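Local coordinates for protein AmbC (Sorangium cellulosum, PDB 5O15) that probably catalyses both dehydration and heterocycle-forming cyclisation of a polyketide intermediate, as the bifunctional dehydratase-cyclase domain of ambruticin biosynthesis, at residues 262-274 with 284-296. Sequence-based numbering, arbitrary orientation.
Sequences EDASDGDQLAASI and VARAGTFRARWAT
Glu-262 meets the Arg-291 guanidinium at its edge, near its plane, while CG2 of Thr-289 sits over the centre of one face, 3.7 Å above it. With OE2 of Glu-262 3.8 Å from NH1 of Arg-291 and the carboxylate turned 76° from the guanidinium, this salt bridge is long. The other carboxylate oxygen, OE1, accepts from a water that also donates to O of Gly-288, at the corner of the partner strand. Farther along the same sheet face, the Gln-269 amide and the Arg-293 guanidinium run side by side in the same direction, their planes 86° apart and NE2 of Gln-269 3.5 Å from NH2 of Arg-293. Both are donors, and a second water takes NE of Arg-293 in the guanidinium plane and, weakly, NE2 of Gln-269. The Trp-294 indole turns its edge to the backbone, CD1 lying 3.4 Å from O of Asp-268; its cation-pi partner, Arg-233, also pairs with the Asp-268 carboxylate. The face opposite Gln-269, Ala-271, Arg-291 and Arg-293 carries Leu-270, Ala-272, Ile-274, Ala-287, Phe-290 and Ala-292. With CG of Phe-290 anti to the backbone N (chi1 162°), the ring lies edge-to-face with Trp-242 and touches Leu-218 of helix 211-225. Seven backbone hydrogen bonds join the strands, from Trp-294 N to Asp-268 O (3.0 Å) through to Ala-287 N to Ile-274 O (2.8 Å). Ala-272 pairs with Phe-290 but Ile-274 with Ala-287, a one-residue shift in register that marks a local beta bulge. Leu-270, Ile-274 and Phe-290 pack this antiparallel sheet against helix 211-225, as in the hotdog fold, where a sheet wraps a central helix, here within the double hotdog of a polyketide synthase dehydratase-type domain.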
ATOM      1  N   GLU A 262      -7.478  -6.643 -13.911  1.00 24.22           N
ATOM      2  CA  GLU A 262      -7.585  -6.166 -15.283  1.00 31.86           C
ATOM      3  C   GLU A 262      -6.975  -7.193 -16.222  1.00 37.99           C
ATOM      4  O   GLU A 262      -5.989  -7.850 -15.883  1.00 36.36           O
ATOM      5  CB  GLU A 262      -6.796  -4.865 -15.433  1.00 39.55           C
ATOM      6  CG  GLU A 262      -7.628  -3.602 -15.405  1.00 47.23           C
ATOM      7  CD  GLU A 262      -6.799  -2.372 -15.733  1.00 52.53           C
ATOM      8  OE1 GLU A 262      -6.962  -1.336 -15.052  1.00 54.96           O
ATOM      9  OE2 GLU A 262      -5.968  -2.453 -16.665  1.00 52.60           O
ATOM     10  N   ASP A 263      -7.589  -7.377 -17.386  1.00 46.42           N
ATOM     11  CA  ASP A 263      -6.986  -8.237 -18.399  1.00 55.21           C
ATOM     12  C   ASP A 263      -5.626  -7.673 -18.790  1.00 58.22           C
ATOM     13  O   ASP A 263      -5.527  -6.534 -19.254  1.00 58.72           O
ATOM     14  CB  ASP A 263      -7.900  -8.344 -19.618  1.00 59.33           C
ATOM     15  CG  ASP A 263      -9.156  -9.154 -19.338  1.00 63.41           C
ATOM     16  OD1 ASP A 263      -9.076 -10.143 -18.573  1.00 65.15           O
ATOM     17  OD2 ASP A 263     -10.226  -8.803 -19.880  1.00 64.35           O
ATOM     18  N   ALA A 264      -4.578  -8.475 -18.600  1.00 60.91           N
ATOM     19  CA  ALA A 264      -3.197  -7.998 -18.690  1.00 63.08           C
ATOM     20  C   ALA A 264      -2.779  -7.913 -20.153  1.00 64.75           C
ATOM     21  O   ALA A 264      -2.518  -8.929 -20.799  1.00 65.65           O
ATOM     22  CB  ALA A 264      -2.271  -8.922 -17.904  1.00 62.82           C
ATOM     23  N   SER A 265      -2.703  -6.692 -20.680  1.00 64.83           N
ATOM     24  CA  SER A 265      -2.164  -6.466 -22.016  1.00 65.73           C
ATOM     25  C   SER A 265      -0.637  -6.443 -22.037  1.00 64.19           C
ATOM     26  O   SER A 265      -0.048  -6.154 -23.085  1.00 64.08           O
ATOM     27  CB  SER A 265      -2.718  -5.161 -22.600  1.00 66.86           C
ATOM     28  OG  SER A 265      -2.292  -4.036 -21.849  1.00 67.44           O
ATOM     29  N   ASP A 266       0.009  -6.740 -20.909  1.00 61.52           N
ATOM     30  CA  ASP A 266       1.463  -6.768 -20.813  1.00 58.62           C
ATOM     31  C   ASP A 266       1.840  -7.945 -19.927  1.00 55.00           C
ATOM     32  O   ASP A 266       1.488  -7.968 -18.745  1.00 54.11           O
ATOM     33  CB  ASP A 266       1.993  -5.458 -20.219  1.00 59.08           C
ATOM     34  CG  ASP A 266       3.505  -5.366 -20.257  1.00 59.73           C
ATOM     35  OD1 ASP A 266       4.173  -6.422 -20.217  1.00 59.54           O
ATOM     36  OD2 ASP A 266       4.030  -4.235 -20.321  1.00 60.67           O
ATOM     37  N   GLY A 267       2.559  -8.913 -20.496  1.00 50.68           N
ATOM     38  CA  GLY A 267       2.812 -10.168 -19.807  1.00 47.12           C
ATOM     39  C   GLY A 267       3.647 -10.037 -18.549  1.00 43.49           C
ATOM     40  O   GLY A 267       3.609 -10.928 -17.697  1.00 43.01           O
ATOM     41  N   ASP A 268       4.412  -8.957 -18.417  1.00 39.36           N
ATOM     42  CA  ASP A 268       5.256  -8.760 -17.247  1.00 37.58           C
ATOM     43  C   ASP A 268       4.565  -7.954 -16.154  1.00 30.20           C
ATOM     44  O   ASP A 268       5.191  -7.657 -15.130  1.00 27.51           O
ATOM     45  CB  ASP A 268       6.570  -8.077 -17.654  1.00 42.00           C
ATOM     46  CG  ASP A 268       7.335  -8.859 -18.707  1.00 48.21           C
ATOM     47  OD1 ASP A 268       7.236 -10.100 -18.717  1.00 49.51           O
ATOM     48  OD2 ASP A 268       8.042  -8.237 -19.527  1.00 51.34           O
ATOM     49  N   GLN A 269       3.286  -7.622 -16.325  1.00 27.16           N
ATOM     50  CA  GLN A 269       2.591  -6.759 -15.384  1.00 25.94           C
ATOM     51  C   GLN A 269       1.286  -7.379 -14.919  1.00 25.37           C
ATOM     52  O   GLN A 269       0.684  -8.218 -15.590  1.00 27.61           O
ATOM     53  CB  GLN A 269       2.254  -5.411 -15.999  1.00 28.63           C
ATOM     54  CG  GLN A 269       3.456  -4.583 -16.306  1.00 32.27           C
ATOM     55  CD  GLN A 269       3.095  -3.175 -16.685  1.00 36.40           C
ATOM     56  OE1 GLN A 269       1.968  -2.717 -16.484  1.00 38.17           O
ATOM     57  NE2 GLN A 269       4.058  -2.472 -17.226  1.00 38.47           N
ATOM     58  N   LEU A 270       0.868  -6.923 -13.750  1.00 22.45           N
ATOM     59  CA  LEU A 270      -0.395  -7.257 -13.119  1.00 22.49           C
ATOM     60  C   LEU A 270      -1.062  -5.938 -12.770  1.00 22.96           C
ATOM     61  O   LEU A 270      -0.392  -4.999 -12.333  1.00 26.02           O
ATOM     62  CB  LEU A 270      -0.109  -8.059 -11.838  1.00 25.79           C
ATOM     63  CG  LEU A 270      -1.203  -8.711 -11.020  1.00 29.47           C
ATOM     64  CD1 LEU A 270      -2.016  -9.664 -11.867  1.00 31.96           C
ATOM     65  CD2 LEU A 270      -0.527  -9.433  -9.866  1.00 30.18           C
ATOM     66  N   ALA A 271      -2.376  -5.857 -12.963  1.00 21.13           N
ATOM     67  CA  ALA A 271      -3.107  -4.627 -12.687  1.00 21.57           C
ATOM     68  C   ALA A 271      -4.477  -4.987 -12.140  1.00 18.94           C
ATOM     69  O   ALA A 271      -5.082  -5.970 -12.566  1.00 20.18           O
ATOM     70  CB  ALA A 271      -3.252  -3.744 -13.938  1.00 24.65           C
ATOM     71  N   ALA A 272      -4.962  -4.195 -11.190  1.00 15.87           N
ATOM     72  CA  ALA A 272      -6.238  -4.464 -10.552  1.00 14.62           C
ATOM     73  C   ALA A 272      -6.750  -3.187  -9.894  1.00 13.93           C
ATOM     74  O   ALA A 272      -5.989  -2.274  -9.599  1.00 16.35           O
ATOM     75  CB  ALA A 272      -6.094  -5.567  -9.511  1.00 15.72           C
ATOM     76  N   SER A 273      -8.054  -3.160  -9.622  1.00 13.40           N
ATOM     77  CA  SER A 273      -8.673  -2.197  -8.722  1.00 13.51           C
ATOM     78  C   SER A 273      -8.887  -2.860  -7.370  1.00 11.90           C
ATOM     79  O   SER A 273      -8.985  -4.095  -7.270  1.00 12.78           O
ATOM     80  CB  SER A 273     -10.029  -1.705  -9.267  1.00 16.77           C
ATOM     81  OG  SER A 273     -10.966  -2.780  -9.327  1.00 17.64           O
ATOM     82  N   ILE A 274      -8.971  -2.048  -6.329  1.00 12.31           N
ATOM     83  CA  ILE A 274      -9.169  -2.542  -4.968  1.00 12.48           C
ATOM     84  C   ILE A 274     -10.275  -1.747  -4.325  1.00 12.53           C
ATOM     85  O   ILE A 274     -10.211  -0.506  -4.307  1.00 14.42           O
ATOM     86  CB  ILE A 274      -7.896  -2.428  -4.111  1.00 13.29           C
ATOM     87  CG1 ILE A 274      -6.748  -3.204  -4.735  1.00 14.80           C
ATOM     88  CG2 ILE A 274      -8.160  -2.869  -2.670  1.00 14.31           C
ATOM     89  CD1 ILE A 274      -5.399  -2.952  -4.088  1.00 16.53           C
ATOM     90  N   VAL A 284     -14.733   1.823   3.014  1.00 12.01           N
ATOM     91  CA  VAL A 284     -13.554   2.321   3.715  1.00 12.51           C
ATOM     92  C   VAL A 284     -12.574   3.002   2.780  1.00 12.45           C
ATOM     93  O   VAL A 284     -12.068   4.077   3.095  1.00 13.38           O
ATOM     94  CB  VAL A 284     -12.849   1.209   4.522  1.00 13.09           C
ATOM     95  CG1 VAL A 284     -11.488   1.657   5.019  1.00 15.50           C
ATOM     96  CG2 VAL A 284     -13.718   0.777   5.656  1.00 15.02           C
ATOM     97  N   ALA A 285     -12.245   2.378   1.665  1.00 12.55           N
ATOM     98  CA  ALA A 285     -11.230   2.926   0.771  1.00 13.15           C
ATOM     99  C   ALA A 285     -11.371   2.291  -0.579  1.00 13.41           C
ATOM    100  O   ALA A 285     -11.927   1.183  -0.706  1.00 14.88           O
ATOM    101  CB  ALA A 285      -9.811   2.738   1.296  1.00 15.93           C
ATOM    102  N   ARG A 286     -10.801   2.940  -1.584  0.54 14.44           N
ATOM    103  CA  ARG A 286     -10.732   2.325  -2.890  0.54 14.86           C
ATOM    104  C   ARG A 286      -9.496   2.826  -3.596  0.54 14.07           C
ATOM    105  O   ARG A 286      -9.084   3.987  -3.423  0.54 15.39           O
ATOM    106  CB  ARG A 286     -11.981   2.589  -3.723  0.54 17.80           C
ATOM    107  CG  ARG A 286     -12.307   4.054  -3.875  0.54 19.77           C
ATOM    108  CD  ARG A 286     -13.730   4.228  -4.377  0.54 24.27           C
ATOM    109  NE  ARG A 286     -14.054   5.626  -4.628  0.54 25.83           N
ATOM    110  CZ  ARG A 286     -14.254   6.527  -3.673  0.54 25.88           C
ATOM    111  NH1 ARG A 286     -14.148   6.169  -2.391  0.54 25.52           N
ATOM    112  NH2 ARG A 286     -14.554   7.786  -4.003  0.54 25.78           N
ATOM    113  N   ALA A 287      -8.927   1.964  -4.413  1.00 13.67           N
ATOM    114  CA  ALA A 287      -7.857   2.292  -5.342  1.00 13.18           C
ATOM    115  C   ALA A 287      -8.330   1.966  -6.743  1.00 13.29           C
ATOM    116  O   ALA A 287      -8.631   0.796  -7.042  1.00 14.10           O
ATOM    117  CB  ALA A 287      -6.567   1.539  -5.033  1.00 13.83           C
ATOM    118  N   GLY A 288      -8.452   2.978  -7.593  1.00 13.60           N
ATOM    119  CA  GLY A 288      -8.947   2.731  -8.929  1.00 15.46           C
ATOM    120  C   GLY A 288      -8.050   1.801  -9.709  1.00 15.00           C
ATOM    121  O   GLY A 288      -8.530   0.935 -10.444  1.00 17.09           O
ATOM    122  N   THR A 289      -6.746   1.950  -9.539  1.00 15.10           N
ATOM    123  CA  THR A 289      -5.765   1.094 -10.178  1.00 17.35           C
ATOM    124  C   THR A 289      -4.572   0.894  -9.257  1.00 14.71           C
ATOM    125  O   THR A 289      -4.116   1.816  -8.558  1.00 16.29           O
ATOM    126  CB  THR A 289      -5.252   1.678 -11.514  1.00 23.45           C
ATOM    127  OG1 THR A 289      -6.350   2.193 -12.287  1.00 26.95           O
ATOM    128  CG2 THR A 289      -4.549   0.599 -12.326  1.00 28.30           C
ATOM    129  N   PHE A 290      -4.076  -0.318  -9.301  1.00 15.80           N
ATOM    130  CA  PHE A 290      -2.785  -0.716  -8.779  0.58 16.99           C
ATOM    131  C   PHE A 290      -2.068  -1.414  -9.926  1.00 17.25           C
ATOM    132  O   PHE A 290      -2.694  -2.220 -10.615  1.00 17.13           O
ATOM    133  CB  PHE A 290      -3.104  -1.805  -7.642  0.58 16.01           C
ATOM    134  CG  PHE A 290      -1.935  -2.645  -7.262  0.58 14.64           C
ATOM    135  CD1 PHE A 290      -0.961  -2.154  -6.430  0.58 17.12           C
ATOM    136  CD2 PHE A 290      -1.829  -3.970  -7.693  0.58 16.73           C
ATOM    137  CE1 PHE A 290       0.114  -2.920  -6.082  0.58 18.56           C
ATOM    138  CE2 PHE A 290      -0.738  -4.734  -7.350  0.58 17.98           C
ATOM    139  CZ  PHE A 290       0.232  -4.206  -6.541  0.58 18.41           C
ATOM    140  N   ARG A 291      -0.780  -1.129 -10.143  1.00 18.40           N
ATOM    141  CA  ARG A 291      -0.015  -1.795 -11.191  1.00 19.56           C
ATOM    142  C   ARG A 291       1.272  -2.331 -10.613  1.00 19.34           C
ATOM    143  O   ARG A 291       1.966  -1.610  -9.888  1.00 20.38           O
ATOM    144  CB  ARG A 291       0.327  -0.838 -12.318  1.00 22.37           C
ATOM    145  CG  ARG A 291      -0.864  -0.236 -12.951  1.00 27.59           C
ATOM    146  CD  ARG A 291      -0.507   0.289 -14.314  1.00 34.74           C
ATOM    147  NE  ARG A 291      -1.574   1.118 -14.842  1.00 42.16           N
ATOM    148  CZ  ARG A 291      -2.650   0.655 -15.471  1.00 47.65           C
ATOM    149  NH1 ARG A 291      -2.815  -0.649 -15.665  1.00 49.27           N
ATOM    150  NH2 ARG A 291      -3.567   1.505 -15.910  1.00 49.37           N
ATOM    151  N   ALA A 292       1.597  -3.575 -10.964  1.00 18.47           N
ATOM    152  CA  ALA A 292       2.811  -4.217 -10.505  1.00 17.90           C
ATOM    153  C   ALA A 292       3.539  -4.835 -11.683  1.00 18.52           C
ATOM    154  O   ALA A 292       2.930  -5.173 -12.698  1.00 19.64           O
ATOM    155  CB  ALA A 292       2.488  -5.327  -9.500  1.00 19.08           C
ATOM    156  N   ARG A 293       4.849  -4.976 -11.528  1.00 18.74           N
ATOM    157  CA  ARG A 293       5.709  -5.593 -12.522  1.00 19.38           C
ATOM    158  C   ARG A 293       6.547  -6.673 -11.860  1.00 18.94           C
ATOM    159  O   ARG A 293       7.083  -6.455 -10.775  1.00 21.03           O
ATOM    160  CB  ARG A 293       6.650  -4.531 -13.109  1.00 23.36           C
ATOM    161  CG  ARG A 293       7.604  -5.021 -14.146  1.00 30.03           C
ATOM    162  CD  ARG A 293       8.471  -3.889 -14.693  1.00 35.09           C
ATOM    163  NE  ARG A 293       7.699  -2.876 -15.410  1.00 41.72           N
ATOM    164  CZ  ARG A 293       7.466  -1.635 -14.984  1.00 46.96           C
ATOM    165  NH1 ARG A 293       7.938  -1.210 -13.816  1.00 49.36           N
ATOM    166  NH2 ARG A 293       6.766  -0.802 -15.744  1.00 48.55           N
ATOM    167  N   TRP A 294       6.678  -7.812 -12.532  1.00 18.42           N
ATOM    168  CA  TRP A 294       7.502  -8.898 -12.016  1.00 18.22           C
ATOM    169  C   TRP A 294       8.949  -8.461 -11.847  1.00 19.83           C
ATOM    170  O   TRP A 294       9.517  -7.811 -12.730  1.00 22.75           O
ATOM    171  CB  TRP A 294       7.423 -10.098 -12.955  1.00 20.65           C
ATOM    172  CG  TRP A 294       6.133 -10.853 -12.838  1.00 21.62           C
ATOM    173  CD1 TRP A 294       4.943 -10.568 -13.451  1.00 22.92           C
ATOM    174  CD2 TRP A 294       5.903 -12.005 -12.039  1.00 21.45           C
ATOM    175  NE1 TRP A 294       3.992 -11.498 -13.094  1.00 23.82           N
ATOM    176  CE2 TRP A 294       4.564 -12.386 -12.223  1.00 23.29           C
ATOM    177  CE3 TRP A 294       6.709 -12.765 -11.192  1.00 21.80           C
ATOM    178  CZ2 TRP A 294       4.017 -13.485 -11.601  1.00 24.16           C
ATOM    179  CZ3 TRP A 294       6.158 -13.868 -10.566  1.00 23.82           C
ATOM    180  CH2 TRP A 294       4.823 -14.210 -10.770  1.00 24.14           C
ATOM    181  N   ALA A 295       9.536  -8.808 -10.700  1.00 19.71           N
ATOM    182  CA  ALA A 295      10.907  -8.434 -10.369  1.00 22.04           C
ATOM    183  C   ALA A 295      11.636  -9.649  -9.803  1.00 20.63           C
ATOM    184  O   ALA A 295      11.059 -10.449  -9.054  1.00 21.04           O
ATOM    185  CB  ALA A 295      10.930  -7.344  -9.297  1.00 25.14           C
ATOM    186  N   THR A 296      12.910  -9.773 -10.144  1.00 20.98           N
ATOM    187  CA  THR A 296      13.734 -10.835  -9.576  1.00 21.86           C
ATOM    188  C   THR A 296      14.333 -10.397  -8.241  1.00 19.76           C
ATOM    189  O   THR A 296      14.353  -9.206  -7.897  1.00 19.64           O
ATOM    190  CB  THR A 296      14.902 -11.152 -10.502  1.00 24.50           C
ATOM    191  OG1 THR A 296      15.772 -10.017 -10.527  1.00 25.33           O
ATOM    192  CG2 THR A 296      14.440 -11.489 -11.901  1.00 26.32           C
TER
HETATM  193  O   HOH W   1      -8.324  -1.158 -12.670  1.00 50.13           O
HETATM  194  O   HOH W   2       6.921  -4.274 -17.783  1.00 53.45           O